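Local coordinates for DNA mismatch repair protein MLH3 (Saccharomyces cerevisiae S288C, PDB 6RMN) that takes part in DNA mismatch repair, correcting insertion-deletion loops as the MLH3 subunit of the MutLbeta heterodimer; this chain is its C-terminal part, at residues B[53-58]-B[221-227]; B[73-78]-B[121-127]; B[92-96]-B[147-151]. One frame throughout, in Å; residues are numbered along the deposited sequence.

Contact 1 of 3, residues B[53-58]-B[221-227]; sequences ERIRLE and NPFECAH. With ZN (zinc ion), chain D; ZN (zinc ion), chain C.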
loop_
_atom_site.group_PDB
_atom_site.type_symbol
_atom_site.label_atom_id
_atom_site.label_comp_id
_atom_site.label_asym_id
_atom_site.label_seq_id
_atom_site.Cartn_x
_atom_site.Cartn_y
_atom_site.Cartn_z
ATOM N N GLU B 53 6.446 5.855 16.611
ATOM C CA GLU B 53 6.929 6.834 17.595
ATOM C C GLU B 53 5.905 7.962 17.800
ATOM O O GLU B 53 5.669 8.349 18.944
ATOM C CB GLU B 53 8.283 7.399 17.151
ATOM C CG GLU B 53 8.935 8.380 18.104
ATOM C CD GLU B 53 10.244 8.877 17.536
ATOM O OE1 GLU B 53 11.213 8.085 17.492
ATOM O OE2 GLU B 53 10.285 10.039 17.076
ATOM N N ARG B 54 5.282 8.449 16.704
ATOM C CA ARG B 54 4.254 9.481 16.730
ATOM C C ARG B 54 3.003 9.044 17.513
ATOM O O ARG B 54 2.505 9.803 18.359
ATOM C CB ARG B 54 3.856 9.898 15.307
ATOM C CG ARG B 54 2.832 11.030 15.288
ATOM C CD ARG B 54 3.545 12.312 15.610
ATOM N NE ARG B 54 2.995 12.982 16.769
ATOM C CZ ARG B 54 3.436 14.145 17.229
ATOM N NH1 ARG B 54 4.457 14.758 16.638
ATOM N NH2 ARG B 54 2.869 14.701 18.284
ATOM N N ILE B 55 2.482 7.844 17.186
ATOM C CA ILE B 55 1.307 7.254 17.836
ATOM C C ILE B 55 1.594 7.117 19.333
ATOM O O ILE B 55 0.731 7.426 20.157
ATOM C CB ILE B 55 0.930 5.861 17.203
ATOM C CG1 ILE B 55 0.553 5.995 15.704
ATOM C CG2 ILE B 55 -0.198 5.161 17.993
ATOM C CD1 ILE B 55 0.759 4.727 14.878
ATOM N N ARG B 56 2.800 6.620 19.663
ATOM C CA ARG B 56 3.238 6.363 21.029
ATOM C C ARG B 56 3.384 7.630 21.850
ATOM O O ARG B 56 2.990 7.624 23.012
ATOM C CB ARG B 56 4.517 5.518 21.041
ATOM C CG ARG B 56 4.249 4.054 20.751
ATOM C CD ARG B 56 5.522 3.234 20.760
ATOM N NE ARG B 56 5.272 1.834 20.387
ATOM C CZ ARG B 56 4.919 0.871 21.237
ATOM N NH1 ARG B 56 4.771 1.135 22.525
ATOM N NH2 ARG B 56 4.701 -0.360 20.800
ATOM N N LEU B 57 3.900 8.719 21.235
ATOM C CA LEU B 57 4.076 10.020 21.873
ATOM C C LEU B 57 2.750 10.640 22.249
ATOM O O LEU B 57 2.569 11.035 23.397
ATOM C CB LEU B 57 4.897 10.996 20.999
ATOM C CG LEU B 57 5.112 12.384 21.619
ATOM C CD1 LEU B 57 6.149 12.340 22.749
ATOM C CD2 LEU B 57 5.446 13.393 20.575
ATOM N N GLU B 58 1.820 10.698 21.303
ATOM C CA GLU B 58 0.491 11.260 21.536
ATOM C C GLU B 58 -0.291 10.505 22.651
ATOM O O GLU B 58 -1.049 11.148 23.384
ATOM C CB GLU B 58 -0.288 11.361 20.221
ATOM C CG GLU B 58 0.379 12.312 19.238
ATOM C CD GLU B 58 -0.533 12.982 18.232
ATOM O OE1 GLU B 58 -1.760 12.750 18.308
ATOM O OE2 GLU B 58 -0.027 13.747 17.380
ATOM N N ASN B 221 -0.939 15.379 15.064
ATOM C CA ASN B 221 0.072 15.751 14.070
ATOM C C ASN B 221 0.714 14.491 13.446
ATOM O O ASN B 221 1.780 14.073 13.872
ATOM C CB ASN B 221 1.115 16.711 14.675
ATOM C CG ASN B 221 2.247 17.156 13.765
ATOM O OD1 ASN B 221 3.285 17.605 14.246
ATOM N ND2 ASN B 221 2.091 17.064 12.448
ATOM N N PRO B 222 0.101 13.875 12.421
ATOM C CA PRO B 222 0.710 12.661 11.838
ATOM C C PRO B 222 1.891 12.881 10.893
ATOM O O PRO B 222 2.459 11.902 10.406
ATOM C CB PRO B 222 -0.458 12.002 11.090
ATOM C CG PRO B 222 -1.403 13.087 10.781
ATOM C CD PRO B 222 -1.193 14.204 11.780
ATOM N N PHE B 223 2.268 14.147 10.638
ATOM C CA PHE B 223 3.264 14.515 9.631
ATOM C C PHE B 223 4.705 14.575 10.103
ATOM O O PHE B 223 5.604 14.732 9.273
ATOM C CB PHE B 223 2.844 15.817 8.965
ATOM C CG PHE B 223 1.433 15.701 8.440
ATOM C CD1 PHE B 223 1.119 14.785 7.439
ATOM C CD2 PHE B 223 0.409 16.457 8.989
ATOM C CE1 PHE B 223 -0.191 14.659 6.974
ATOM C CE2 PHE B 223 -0.896 16.350 8.503
ATOM C CZ PHE B 223 -1.190 15.439 7.512
ATOM N N GLU B 224 4.948 14.353 11.395
ATOM C CA GLU B 224 6.318 14.312 11.907
ATOM C C GLU B 224 6.462 13.319 13.038
ATOM O O GLU B 224 5.464 12.946 13.627
ATOM C CB GLU B 224 6.875 15.716 12.275
ATOM C CG GLU B 224 6.150 16.483 13.362
ATOM C CD GLU B 224 6.488 17.964 13.422
ATOM O OE1 GLU B 224 6.387 18.648 12.376
ATOM O OE2 GLU B 224 6.840 18.446 14.524
ATOM N N CYS B 225 7.693 12.855 13.302
ATOM C CA CYS B 225 8.017 11.954 14.414
ATOM C C CYS B 225 7.998 12.779 15.726
ATOM O O CYS B 225 7.715 13.989 15.694
ATOM C CB CYS B 225 9.380 11.307 14.190
ATOM S SG CYS B 225 10.781 12.435 14.424
ATOM N N ALA B 226 8.350 12.146 16.865
ATOM C CA ALA B 226 8.408 12.850 18.155
ATOM C C ALA B 226 9.406 14.028 18.163
ATOM O O ALA B 226 9.110 15.033 18.793
ATOM C CB ALA B 226 8.722 11.885 19.291
ATOM N N HIS B 227 10.536 13.923 17.417
ATOM C CA HIS B 227 11.621 14.913 17.325
ATOM C C HIS B 227 11.478 15.929 16.170
ATOM O O HIS B 227 12.464 16.555 15.780
ATOM C CB HIS B 227 12.992 14.203 17.263
ATOM C CG HIS B 227 13.122 13.090 18.261
ATOM N ND1 HIS B 227 12.636 11.819 17.991
ATOM C CD2 HIS B 227 13.601 13.111 19.526
ATOM C CE1 HIS B 227 12.849 11.110 19.087
ATOM N NE2 HIS B 227 13.428 11.841 20.037
HETATM ZN ZN ZN D . 12.056 11.068 15.968
HETATM ZN ZN ZN C . 13.069 7.609 17.027
#

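Contact 2 of 3, residues B[73-78]-B[121-127]; sequences FVARDL and IKTLPEM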
loop_
_atom_site.group_PDB
_atom_site.type_symbol
_atom_site.label_atom_id
_atom_site.label_comp_id
_atom_site.label_asym_id
_atom_site.label_seq_id
_atom_site.Cartn_x
_atom_site.Cartn_y
_atom_site.Cartn_z
ATOM N N PHE B 73 -1.769 13.200 39.083
ATOM C CA PHE B 73 -0.371 12.977 38.710
ATOM C C PHE B 73 0.437 12.591 39.949
ATOM O O PHE B 73 0.464 13.347 40.911
ATOM C CB PHE B 73 0.208 14.212 37.980
ATOM C CG PHE B 73 1.531 14.016 37.269
ATOM C CD1 PHE B 73 1.738 12.917 36.435
ATOM C CD2 PHE B 73 2.538 14.966 37.368
ATOM C CE1 PHE B 73 2.957 12.738 35.774
ATOM C CE2 PHE B 73 3.747 14.802 36.684
ATOM C CZ PHE B 73 3.954 13.681 35.906
ATOM N N VAL B 74 1.026 11.386 39.950
ATOM C CA VAL B 74 1.784 10.842 41.089
ATOM C C VAL B 74 3.005 11.721 41.438
ATOM O O VAL B 74 3.732 12.161 40.550
ATOM C CB VAL B 74 2.150 9.339 40.871
ATOM C CG1 VAL B 74 3.146 8.821 41.909
ATOM C CG2 VAL B 74 0.895 8.466 40.847
ATOM N N ALA B 75 3.187 11.988 42.742
ATOM C CA ALA B 75 4.284 12.772 43.299
ATOM C C ALA B 75 4.960 11.970 44.431
ATOM O O ALA B 75 4.476 11.950 45.567
ATOM C CB ALA B 75 3.774 14.119 43.798
ATOM N N ARG B 76 6.059 11.272 44.085
ATOM C CA ARG B 76 6.863 10.438 44.984
ATOM C C ARG B 76 7.663 11.283 45.993
ATOM O O ARG B 76 8.421 12.175 45.594
ATOM C CB ARG B 76 7.783 9.505 44.150
ATOM C CG ARG B 76 8.744 8.597 44.944
ATOM C CD ARG B 76 8.064 7.473 45.716
ATOM N NE ARG B 76 7.831 6.284 44.894
ATOM C CZ ARG B 76 6.672 5.984 44.316
ATOM N NH1 ARG B 76 5.625 6.789 44.454
ATOM N NH2 ARG B 76 6.551 4.877 43.595
ATOM N N ASP B 77 7.485 10.992 47.304
ATOM C CA ASP B 77 8.167 11.673 48.408
ATOM C C ASP B 77 9.672 11.420 48.344
ATOM O O ASP B 77 10.112 10.275 48.228
ATOM C CB ASP B 77 7.605 11.228 49.770
ATOM C CG ASP B 77 6.349 11.945 50.231
ATOM O OD1 ASP B 77 6.328 13.203 50.199
ATOM O OD2 ASP B 77 5.400 11.254 50.665
ATOM N N LEU B 78 10.448 12.503 48.395
ATOM C CA LEU B 78 11.902 12.515 48.304
ATOM C C LEU B 78 12.536 13.007 49.615
ATOM O O LEU B 78 12.065 13.982 50.216
ATOM C CB LEU B 78 12.297 13.409 47.114
ATOM C CG LEU B 78 13.769 13.571 46.740
ATOM C CD1 LEU B 78 14.395 12.253 46.283
ATOM C CD2 LEU B 78 13.897 14.576 45.634
ATOM N N ILE B 121 13.561 20.100 48.208
ATOM C CA ILE B 121 12.613 19.363 47.376
ATOM C C ILE B 121 12.018 18.215 48.185
ATOM O O ILE B 121 12.743 17.329 48.648
ATOM C CB ILE B 121 13.189 18.940 45.993
ATOM C CG1 ILE B 121 13.389 20.169 45.087
ATOM C CG2 ILE B 121 12.273 17.952 45.294
ATOM C CD1 ILE B 121 14.781 20.632 44.992
ATOM N N LYS B 122 10.689 18.260 48.359
ATOM C CA LYS B 122 9.883 17.292 49.097
ATOM C C LYS B 122 9.324 16.186 48.202
ATOM O O LYS B 122 9.400 15.017 48.578
ATOM C CB LYS B 122 8.766 18.004 49.879
ATOM C CG LYS B 122 9.301 18.889 51.006
ATOM C CD LYS B 122 8.203 19.415 51.916
ATOM C CE LYS B 122 8.776 20.033 53.173
ATOM N NZ LYS B 122 7.713 20.497 54.103
ATOM N N THR B 123 8.743 16.540 47.043
ATOM C CA THR B 123 8.163 15.558 46.119
ATOM C C THR B 123 8.646 15.764 44.693
ATOM O O THR B 123 8.931 16.890 44.288
ATOM C CB THR B 123 6.606 15.529 46.164
ATOM O OG1 THR B 123 6.065 16.657 45.474
ATOM C CG2 THR B 123 6.031 15.436 47.579
ATOM N N LEU B 124 8.701 14.664 43.926
ATOM C CA LEU B 124 9.057 14.651 42.510
ATOM C C LEU B 124 8.198 13.632 41.781
ATOM O O LEU B 124 7.934 12.588 42.364
ATOM C CB LEU B 124 10.536 14.284 42.313
ATOM C CG LEU B 124 11.602 15.362 42.537
ATOM C CD1 LEU B 124 12.961 14.823 42.112
ATOM C CD2 LEU B 124 11.296 16.646 41.748
ATOM N N PRO B 125 7.774 13.858 40.513
ATOM C CA PRO B 125 7.019 12.804 39.806
ATOM C C PRO B 125 7.953 11.638 39.455
ATOM O O PRO B 125 9.170 11.828 39.444
ATOM C CB PRO B 125 6.500 13.516 38.558
ATOM C CG PRO B 125 7.485 14.592 38.294
ATOM C CD PRO B 125 8.002 15.036 39.645
ATOM N N GLU B 126 7.403 10.444 39.215
ATOM C CA GLU B 126 8.183 9.232 38.919
ATOM C C GLU B 126 9.188 9.385 37.752
ATOM O O GLU B 126 10.324 8.937 37.889
ATOM C CB GLU B 126 7.267 8.015 38.706
ATOM C CG GLU B 126 6.578 7.551 39.986
ATOM C CD GLU B 126 7.416 6.684 40.911
ATOM O OE1 GLU B 126 7.210 5.449 40.916
ATOM O OE2 GLU B 126 8.272 7.239 41.637
ATOM N N MET B 127 8.788 10.041 36.647
ATOM C CA MET B 127 9.643 10.318 35.483
ATOM C C MET B 127 10.898 11.054 35.928
ATOM O O MET B 127 12.006 10.644 35.576
ATOM C CB MET B 127 8.937 11.270 34.509
ATOM C CG MET B 127 7.987 10.640 33.556
ATOM S SD MET B 127 7.162 12.023 32.711
ATOM C CE MET B 127 5.460 11.400 32.690
HETATM O O HOH W 1 4.284 10.557 38.472
#

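Contact 3 of 3, residues B[92-96]-B[147-151]; sequences LFKHY and AHDLK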
loop_
_atom_site.group_PDB
_atom_site.type_symbol
_atom_site.label_atom_id
_atom_site.label_comp_id
_atom_site.label_asym_id
_atom_site.label_seq_id
_atom_site.Cartn_x
_atom_site.Cartn_y
_atom_site.Cartn_z
ATOM N N LEU B 92 12.767 33.550 42.401
ATOM C CA LEU B 92 12.204 32.928 41.200
ATOM C C LEU B 92 11.440 31.638 41.557
ATOM O O LEU B 92 10.321 31.454 41.081
ATOM C CB LEU B 92 13.330 32.654 40.184
ATOM C CG LEU B 92 12.972 32.209 38.765
ATOM C CD1 LEU B 92 12.051 33.202 38.068
ATOM C CD2 LEU B 92 14.227 32.043 37.939
ATOM N N PHE B 93 12.011 30.789 42.438
ATOM C CA PHE B 93 11.351 29.563 42.899
ATOM C C PHE B 93 10.166 29.853 43.821
ATOM O O PHE B 93 9.138 29.173 43.737
ATOM C CB PHE B 93 12.341 28.575 43.542
ATOM C CG PHE B 93 13.195 27.821 42.547
ATOM C CD1 PHE B 93 12.613 26.989 41.595
ATOM C CD2 PHE B 93 14.581 27.903 42.595
ATOM C CE1 PHE B 93 13.401 26.306 40.671
ATOM C CE2 PHE B 93 15.372 27.204 41.679
ATOM C CZ PHE B 93 14.777 26.406 40.726
ATOM N N LYS B 94 10.295 30.892 44.665
ATOM C CA LYS B 94 9.237 31.360 45.572
ATOM C C LYS B 94 8.021 31.798 44.747
ATOM O O LYS B 94 6.891 31.412 45.059
ATOM C CB LYS B 94 9.744 32.529 46.435
ATOM C CG LYS B 94 9.251 32.479 47.874
ATOM C CD LYS B 94 9.912 33.558 48.722
ATOM C CE LYS B 94 9.578 33.420 50.188
ATOM N NZ LYS B 94 10.253 34.461 51.010
ATOM N N HIS B 95 8.282 32.546 43.655
ATOM C CA HIS B 95 7.303 33.062 42.705
ATOM C C HIS B 95 6.557 31.954 41.966
ATOM O O HIS B 95 5.358 32.104 41.737
ATOM C CB HIS B 95 8.007 33.991 41.692
ATOM C CG HIS B 95 7.090 34.757 40.789
ATOM N ND1 HIS B 95 6.544 34.182 39.657
ATOM C CD2 HIS B 95 6.694 36.049 40.855
ATOM C CE1 HIS B 95 5.824 35.131 39.080
ATOM N NE2 HIS B 95 5.884 36.273 39.763
ATOM N N TYR B 96 7.256 30.867 41.563
ATOM C CA TYR B 96 6.635 29.792 40.777
ATOM C C TYR B 96 6.383 28.474 41.542
ATOM O O TYR B 96 6.102 27.465 40.899
ATOM C CB TYR B 96 7.440 29.536 39.490
ATOM C CG TYR B 96 7.374 30.681 38.501
ATOM C CD1 TYR B 96 6.169 31.042 37.898
ATOM C CD2 TYR B 96 8.518 31.389 38.143
ATOM C CE1 TYR B 96 6.105 32.079 36.973
ATOM C CE2 TYR B 96 8.464 32.431 37.218
ATOM C CZ TYR B 96 7.254 32.774 36.639
ATOM O OH TYR B 96 7.187 33.808 35.736
ATOM N N ALA B 147 11.706 27.458 35.167
ATOM C CA ALA B 147 11.454 28.732 35.851
ATOM C C ALA B 147 11.774 29.913 34.924
ATOM O O ALA B 147 11.012 30.885 34.884
ATOM C CB ALA B 147 12.290 28.821 37.121
ATOM N N HIS B 148 12.896 29.820 34.169
ATOM C CA HIS B 148 13.307 30.836 33.197
ATOM C C HIS B 148 12.387 30.805 31.987
ATOM O O HIS B 148 12.087 31.858 31.441
ATOM C CB HIS B 148 14.777 30.667 32.774
ATOM C CG HIS B 148 15.756 31.042 33.839
ATOM N ND1 HIS B 148 15.765 32.311 34.404
ATOM C CD2 HIS B 148 16.740 30.307 34.404
ATOM C CE1 HIS B 148 16.730 32.292 35.309
ATOM N NE2 HIS B 148 17.348 31.109 35.340
ATOM N N ASP B 149 11.896 29.613 31.593
ATOM C CA ASP B 149 10.949 29.484 30.486
ATOM C C ASP B 149 9.669 30.277 30.793
ATOM O O ASP B 149 9.193 31.034 29.949
ATOM C CB ASP B 149 10.654 27.996 30.159
ATOM C CG ASP B 149 11.659 27.360 29.211
ATOM O OD1 ASP B 149 12.478 28.112 28.614
ATOM O OD2 ASP B 149 11.621 26.112 29.047
ATOM N N LEU B 150 9.181 30.160 32.038
ATOM C CA LEU B 150 7.997 30.847 32.541
ATOM C C LEU B 150 8.219 32.335 32.648
ATOM O O LEU B 150 7.386 33.105 32.162
ATOM C CB LEU B 150 7.567 30.277 33.903
ATOM C CG LEU B 150 7.037 28.853 33.895
ATOM C CD1 LEU B 150 7.133 28.228 35.274
ATOM C CD2 LEU B 150 5.623 28.798 33.369
ATOM N N LYS B 151 9.350 32.747 33.248
ATOM C CA LYS B 151 9.646 34.158 33.431
ATOM C C LYS B 151 9.975 34.876 32.108
ATOM O O LYS B 151 9.714 36.074 32.004
ATOM C CB LYS B 151 10.725 34.376 34.520
ATOM C CG LYS B 151 12.186 34.414 34.060
ATOM C CD LYS B 151 12.878 35.652 34.605
ATOM C CE LYS B 151 14.227 35.912 33.981
ATOM N NZ LYS B 151 14.775 37.237 34.403
#

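Contact 1 of 3, residues B[53-58]-B[221-227]
Glu53, Cys225 and His227 meet at a zinc ion. Glu53 OE2 binds this zinc at 2.3 Å, Cys225 SG at 2.4 Å and His227 ND1 at 2.2 Å. The other oxygen of the same carboxylate, Glu53 OE1, binds the second zinc at 2.0 Å. The other protein chain adds a ligand to each zinc; His49 and Cys194 complete the second site. Glu53 therefore bridges the two metals. Its side chain stands fully stretched, with CG anti to the backbone N (chi1 -177°), and this carries the carboxylate out to both ions.

Two backbone N-H groups of segment 221-227 point back at helix carboxylates. Ala226 N donates to the anti lone pair of Glu53 OE2, at a bent angle of 136°. Asn221 N reaches the syn lone pair of Glu58 OE2 almost straight (168°). Glu58 OE2 also pairs with Arg54 NH2 at 3.2 Å in a salt bridge, while its OE1 accepts from His220 N.

Both faces of the Arg54 guanidinium are covered. Asn221, with its O and CB, lies over one, and Leu57 CD2 lies over the rim of the other. Leu57 CD2 also packs on Ala226 CB at 3.8 Å.

Glu53 and Glu58 belong to the DQHA(X)2E(X)4E motif, and Cys225 and His227 to a CxHGRP motif. Together they fit the two-metal endonuclease site of MutL C-terminal domains.

Contact 2 of 3, residues B[73-78]-B[121-127]
Arg76 and Glu126 meet in a salt bridge, with Arg76 NH2 and Glu126 OE1 2.8 Å apart. The carboxylate sits over a face of the guanidinium, its OE2 above the centre, and the two planes are 44° apart. No N-H points at OE1, so charge alone holds this pair. The Arg76 chain bends at chi2 (70°) and again at chi3 (85°), which folds its end back over Glu126. An alanine in place of Glu126 would probably leave the Arg76 guanidinium without its charge partner and freer to turn.

Backbone bonds tie the strands. Leu124 N donates to Arg76 O at 3.0 Å, and the return bond from Arg76 N to Leu124 O is weak. Leu78 N donates to Lys122 O at 2.7 Å. A water links Val74 and Glu126: it donates to Val74 O and accepts from Glu126 N.

Apolar groups flank this backbone. Leu78 CD2 touches Leu124 CD1 at 3.7 Å and Ile121 CG2 at 3.8 Å. Phe73 CE2 rests on Pro125 CB at 3.6 Å, and Met127 CE comes to the edge of the Phe73 ring.

Further out, helix 48-69 packs on Phe73 through Leu64 and Val68. Phe185 of helix 183-196 touches Pro125 and Met127. Gly104 O accepts from Thr123 OG1.

Pro125 occupies the N-cap position, right before helix 126-132. On the other flank of strand 117-124, Lys122 and Thr123 both face Gly106 in a classic beta bulge. The contact is an antiparallel strand pair, with strand 117-124 leading through Pro125 into helix 126-132.

Contact 3 of 3, residues B[92-96]-B[147-151]
Leu92 and Tyr96 of helix 87-101 pack against Ala147, His148, Leu150 and Lys151 of helix 136-151. This is a crossed helix pair: the axes of the two short segments come within 10.6 Å at an angle of 71°. The steep crossing confines the contact to a few side chains on successive turns.

Apolar packing centres on Ala147. Ala147 CB lies 3.8 Å from Leu92 CG, and its small size lets the leucine come close. Phe93 CE1 touches the same methyl more distantly. Leu92 CG stands anti to the backbone N (chi1 -171°), and its two methyls then part company. Leu92 CD1 goes to Lys151 CB at 4.0 Å, while CD2 goes to the imidazole of His148. Behind this layer Phe93 packs on Leu143 and Leu144 of the same partner helix. Its ring also meets Tyr107 of strand 106-110 edge-to-face.

Two CH-pi contacts complete the interface. Leu92 CD2 sits over the face of the His148 ring, 4.0 Å from its centroid. Leu150 CB sits over one face of the Tyr96 ring, also 4.0 Å from the centroid. His95 ND1 lies over the opposite face, so the Tyr96 ring has a neighbour over each face.

The Tyr96 hydroxyl reaches the backbone of the last helical turn. Tyr96 OH lies 3.4 Å from Lys151 CA, yet its angle to Lys151 N is too poor for a hydrogen bond.

In the fold
Contact 1 joins helix 48-69 to the loop before strand 232-234, close to the centre of the chain. Contacts 2 and 3 fall within the sequence between its two segments. Their centres lie about 27 and 30 Å from that of contact 1, and 19 Å from each other. None of the three touches another. Helix 48-69 leads from the zinc site toward strand 76-77 of contact 2. Helix 126-132, which begins in contact 2, precedes helix 136-151 of contact 3, and the segments of these two contacts alternate along the chain. Contacts 2 and 3 thus lie in an inserted lobe, consistent with the regulatory subdomain of MutL proteins, while contact 1 holds part of the two-zinc site.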